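Local coordinates for protein glycoside hydrolase family 81 (Clostridium thermocellum, PDB 6FOP) that probably hydrolyses beta-1,3-glucans such as laminarin as a family 81 glucanase of the cellulosome, at residues 230-243 against 516-528. Sequence-based numbering, arbitrary orientation.
Sequences VEWSYNETESTLTT and IRDLGIYLYTTEV
Trp-232, Tyr-234 and Leu-241 pack a beta-hairpin across helix 514-534 in a buried aromatic and aliphatic contact, with water-mediated polar links at its border. Strand 230-235 runs almost crosswise to the helix, at 102°. Trp-232 lies in an offset stack on Tyr-522, the centroids of its six-membered ring and the Tyr-522 ring 4.1 Å apart and the planes at 11°. Placing Trp-232 CG between the backbone N and carbonyl carbon (chi1 56°) brings the indole over that phenol, whose edge meets Thr-243 OG1. Here a three-stranded antiparallel sheet, completed by strand 295-301, docks on a helix of the family 81 C-terminal domain; Asn-235, with Ser-239 and Thr-240, forms a G1 bulge at the hairpin's turn. The Tyr-234 ring takes Ile-521 CD1 squarely over one face, 3.6 Å from its centroid, while Leu-241 CD2 rests 3.8 Å from Tyr-522 CA. Arg-517 NH2 meets the Tyr-234 ring's edge, the guanidinium nearly perpendicular to it; NE and NH2 both grip Asp-518 OD1, steadying the guanidinium. Asp-518 OD2 accepts from two waters, one accepting from Tyr-234 N, the other donating to Tyr-234 O; two more join Glu-236 OE1 to Arg-517, itself salt-bridged to Glu-509.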
# COMPACT_ATOMS: atom_id res chain seq x y z
N VAL A 230 11.65 5.22 7.11
CA VAL A 230 10.70 6.32 6.92
C VAL A 230 10.24 6.88 8.25
O VAL A 230 10.15 6.16 9.23
CB VAL A 230 9.49 5.95 6.07
CG1 VAL A 230 9.97 5.55 4.68
CG2 VAL A 230 8.63 4.86 6.73
N GLU A 231 9.96 8.19 8.24
CA GLU A 231 9.31 8.86 9.36
C GLU A 231 8.27 9.80 8.76
O GLU A 231 8.44 10.24 7.62
CB GLU A 231 10.28 9.68 10.19
CG GLU A 231 11.53 8.99 10.66
CD GLU A 231 12.56 10.04 11.03
OE1 GLU A 231 13.38 10.49 10.16
OE2 GLU A 231 12.48 10.49 12.16
N TRP A 232 7.21 10.10 9.50
CA TRP A 232 6.16 10.98 8.99
C TRP A 232 5.71 11.98 10.03
O TRP A 232 5.86 11.76 11.23
CB TRP A 232 4.95 10.18 8.49
CG TRP A 232 4.36 9.27 9.48
CD1 TRP A 232 3.42 9.59 10.44
CD2 TRP A 232 4.66 7.89 9.66
NE1 TRP A 232 3.12 8.49 11.17
CE2 TRP A 232 3.86 7.43 10.73
CE3 TRP A 232 5.52 6.98 9.01
CZ2 TRP A 232 3.92 6.11 11.18
CZ3 TRP A 232 5.55 5.69 9.45
CH2 TRP A 232 4.76 5.26 10.52
N SER A 233 5.11 13.07 9.53
CA SER A 233 4.55 14.10 10.38
C SER A 233 3.33 14.74 9.73
O SER A 233 3.42 15.20 8.59
CB SER A 233 5.62 15.15 10.68
OG SER A 233 5.07 16.19 11.47
N TYR A 234 2.21 14.77 10.45
CA TYR A 234 1.02 15.51 10.05
C TYR A 234 1.10 16.86 10.73
O TYR A 234 1.22 16.95 11.96
CB TYR A 234 -0.23 14.77 10.53
CG TYR A 234 -1.53 15.55 10.43
CD1 TYR A 234 -1.94 16.15 9.24
CD2 TYR A 234 -2.35 15.68 11.55
CE1 TYR A 234 -3.16 16.83 9.16
CE2 TYR A 234 -3.56 16.35 11.48
CZ TYR A 234 -3.95 16.95 10.31
OH TYR A 234 -5.19 17.59 10.29
N ASN A 235 1.04 17.92 9.93
CA ASN A 235 0.96 19.29 10.42
C ASN A 235 -0.48 19.75 10.35
O ASN A 235 -1.00 20.05 9.28
CB ASN A 235 1.86 20.20 9.60
CG ASN A 235 1.95 21.59 10.18
OD1 ASN A 235 0.98 22.11 10.72
ND2 ASN A 235 3.12 22.20 10.08
N GLU A 236 -1.12 19.78 11.51
CA GLU A 236 -2.55 20.09 11.55
C GLU A 236 -2.87 21.51 11.10
O GLU A 236 -3.90 21.74 10.47
CB GLU A 236 -3.13 19.85 12.94
CG GLU A 236 -4.66 19.93 12.99
CD GLU A 236 -5.18 19.68 14.37
OE1 GLU A 236 -4.38 19.31 15.25
OE2 GLU A 236 -6.38 19.87 14.61
N THR A 237 -2.00 22.45 11.44
CA THR A 237 -2.16 23.83 11.07
C THR A 237 -2.11 23.99 9.55
O THR A 237 -2.97 24.66 8.98
CB THR A 237 -1.09 24.70 11.76
OG1 THR A 237 -1.23 24.57 13.19
CG2 THR A 237 -1.24 26.16 11.35
N GLU A 238 -1.15 23.32 8.91
CA GLU A 238 -0.93 23.44 7.46
C GLU A 238 -1.67 22.41 6.60
O GLU A 238 -1.67 22.52 5.37
CB GLU A 238 0.59 23.44 7.17
CG GLU A 238 1.29 24.64 7.80
CD GLU A 238 2.72 24.91 7.34
OE1 GLU A 238 3.23 24.27 6.38
OE2 GLU A 238 3.36 25.79 7.95
N SER A 239 -2.30 21.42 7.23
CA SER A 239 -2.97 20.34 6.51
C SER A 239 -2.03 19.63 5.53
O SER A 239 -2.40 19.34 4.40
CB SER A 239 -4.26 20.83 5.82
OG SER A 239 -5.14 19.75 5.56
N THR A 240 -0.83 19.32 6.01
CA THR A 240 0.18 18.63 5.19
C THR A 240 0.65 17.36 5.88
O THR A 240 0.59 17.22 7.09
CB THR A 240 1.42 19.49 4.93
OG1 THR A 240 1.99 19.89 6.18
CG2 THR A 240 1.07 20.69 4.10
N LEU A 241 1.15 16.44 5.06
CA LEU A 241 1.74 15.20 5.52
C LEU A 241 3.14 15.10 4.92
O LEU A 241 3.29 15.02 3.71
CB LEU A 241 0.84 14.04 5.12
CG LEU A 241 1.08 12.64 5.67
CD1 LEU A 241 2.26 12.01 4.98
CD2 LEU A 241 1.27 12.64 7.17
N THR A 242 4.15 15.15 5.79
CA THR A 242 5.54 15.08 5.42
C THR A 242 6.10 13.70 5.72
O THR A 242 5.87 13.16 6.81
CB THR A 242 6.33 16.12 6.19
OG1 THR A 242 5.85 17.42 5.84
CG2 THR A 242 7.82 16.04 5.86
N THR A 243 6.80 13.13 4.75
CA THR A 243 7.50 11.85 4.95
C THR A 243 8.98 12.05 4.64
O THR A 243 9.31 12.64 3.60
CB THR A 243 6.97 10.75 4.02
OG1 THR A 243 5.54 10.69 4.14
CG2 THR A 243 7.56 9.39 4.38
N ILE A 516 -1.94 7.30 16.52
CA ILE A 516 -2.70 6.44 15.62
C ILE A 516 -3.38 7.26 14.54
O ILE A 516 -3.37 6.88 13.36
CB ILE A 516 -3.70 5.55 16.39
CG1 ILE A 516 -2.93 4.57 17.29
CG2 ILE A 516 -4.62 4.83 15.41
CD1 ILE A 516 -3.81 3.64 18.12
N ARG A 517 -3.94 8.41 14.90
CA ARG A 517 -4.55 9.26 13.88
C ARG A 517 -3.54 9.64 12.78
O ARG A 517 -3.84 9.53 11.60
CB ARG A 517 -5.11 10.54 14.49
CG ARG A 517 -5.79 11.40 13.47
CD ARG A 517 -5.94 12.80 13.98
NE ARG A 517 -4.65 13.44 14.20
CZ ARG A 517 -4.49 14.59 14.82
NH1 ARG A 517 -5.54 15.23 15.33
NH2 ARG A 517 -3.28 15.11 14.98
N ASP A 518 -2.35 10.05 13.19
CA ASP A 518 -1.36 10.55 12.24
C ASP A 518 -0.82 9.43 11.38
O ASP A 518 -0.51 9.66 10.21
CB ASP A 518 -0.24 11.27 12.99
CG ASP A 518 -0.69 12.59 13.63
OD1 ASP A 518 -1.86 13.00 13.47
OD2 ASP A 518 0.16 13.20 14.30
N LEU A 519 -0.72 8.22 11.94
CA LEU A 519 -0.44 7.00 11.18
C LEU A 519 -1.46 6.86 10.05
O LEU A 519 -1.11 6.62 8.88
CB LEU A 519 -0.48 5.78 12.09
CG LEU A 519 -0.53 4.39 11.44
CD1 LEU A 519 0.77 4.05 10.74
CD2 LEU A 519 -0.91 3.33 12.45
N GLY A 520 -2.74 6.97 10.39
CA GLY A 520 -3.80 6.90 9.39
C GLY A 520 -3.65 7.94 8.30
O GLY A 520 -3.85 7.64 7.11
N ILE A 521 -3.35 9.18 8.69
CA ILE A 521 -3.19 10.26 7.74
C ILE A 521 -2.03 9.97 6.80
O ILE A 521 -2.12 10.18 5.59
CB ILE A 521 -3.11 11.63 8.43
CG1 ILE A 521 -4.45 11.92 9.12
CG2 ILE A 521 -2.72 12.73 7.44
CD1 ILE A 521 -4.45 13.15 10.00
N TYR A 522 -0.93 9.49 7.37
CA TYR A 522 0.23 9.05 6.57
C TYR A 522 -0.14 8.00 5.53
O TYR A 522 0.14 8.13 4.31
CB TYR A 522 1.34 8.55 7.52
CG TYR A 522 2.41 7.66 6.89
CD1 TYR A 522 3.34 8.19 6.01
CD2 TYR A 522 2.44 6.30 7.13
CE1 TYR A 522 4.31 7.39 5.42
CE2 TYR A 522 3.40 5.50 6.51
CZ TYR A 522 4.32 6.05 5.67
OH TYR A 522 5.26 5.23 5.07
N LEU A 523 -0.78 6.93 6.00
CA LEU A 523 -1.16 5.84 5.09
C LEU A 523 -2.14 6.28 4.03
O LEU A 523 -1.97 5.98 2.84
CB LEU A 523 -1.70 4.65 5.88
CG LEU A 523 -0.73 4.02 6.88
CD1 LEU A 523 -1.46 3.09 7.85
CD2 LEU A 523 0.36 3.24 6.13
N TYR A 524 -3.21 6.93 4.47
CA TYR A 524 -4.26 7.37 3.58
C TYR A 524 -3.76 8.32 2.51
O TYR A 524 -3.99 8.12 1.31
CB TYR A 524 -5.36 8.05 4.43
CG TYR A 524 -6.47 8.68 3.63
CD1 TYR A 524 -7.56 7.94 3.18
CD2 TYR A 524 -6.42 10.02 3.29
CE1 TYR A 524 -8.57 8.55 2.42
CE2 TYR A 524 -7.44 10.62 2.56
CZ TYR A 524 -8.50 9.88 2.12
OH TYR A 524 -9.49 10.49 1.40
N THR A 525 -3.07 9.37 2.94
CA THR A 525 -2.62 10.39 2.02
C THR A 525 -1.64 9.81 1.00
O THR A 525 -1.72 10.09 -0.20
CB THR A 525 -2.01 11.56 2.81
OG1 THR A 525 -2.97 12.05 3.78
CG2 THR A 525 -1.63 12.69 1.89
N THR A 526 -0.72 8.98 1.49
CA THR A 526 0.29 8.43 0.59
C THR A 526 -0.35 7.43 -0.40
O THR A 526 -0.10 7.51 -1.60
CB THR A 526 1.41 7.77 1.37
OG1 THR A 526 1.98 8.70 2.30
CG2 THR A 526 2.50 7.31 0.40
N GLU A 527 -1.20 6.50 0.09
CA GLU A 527 -1.84 5.57 -0.83
C GLU A 527 -2.65 6.28 -1.90
O GLU A 527 -2.60 5.89 -3.07
CB GLU A 527 -2.64 4.50 -0.07
CG GLU A 527 -3.03 3.33 -0.96
CD GLU A 527 -2.57 1.95 -0.50
OE1 GLU A 527 -2.19 1.79 0.69
OE2 GLU A 527 -2.56 1.03 -1.36
N VAL A 528 -3.35 7.33 -1.51
CA VAL A 528 -4.12 8.09 -2.49
C VAL A 528 -3.18 8.65 -3.58
O VAL A 528 -3.49 8.60 -4.78
CB VAL A 528 -4.92 9.21 -1.81
CG1 VAL A 528 -5.44 10.21 -2.84
CG2 VAL A 528 -6.11 8.61 -1.03
O HOH W 1 2.55 13.71 13.12
O HOH W 2 -0.03 15.94 14.39
O HOH W 3 -5.82 17.62 16.68
O HOH W 4 -2.55 17.75 16.02
O HOH W 5 4.72 8.90 2.23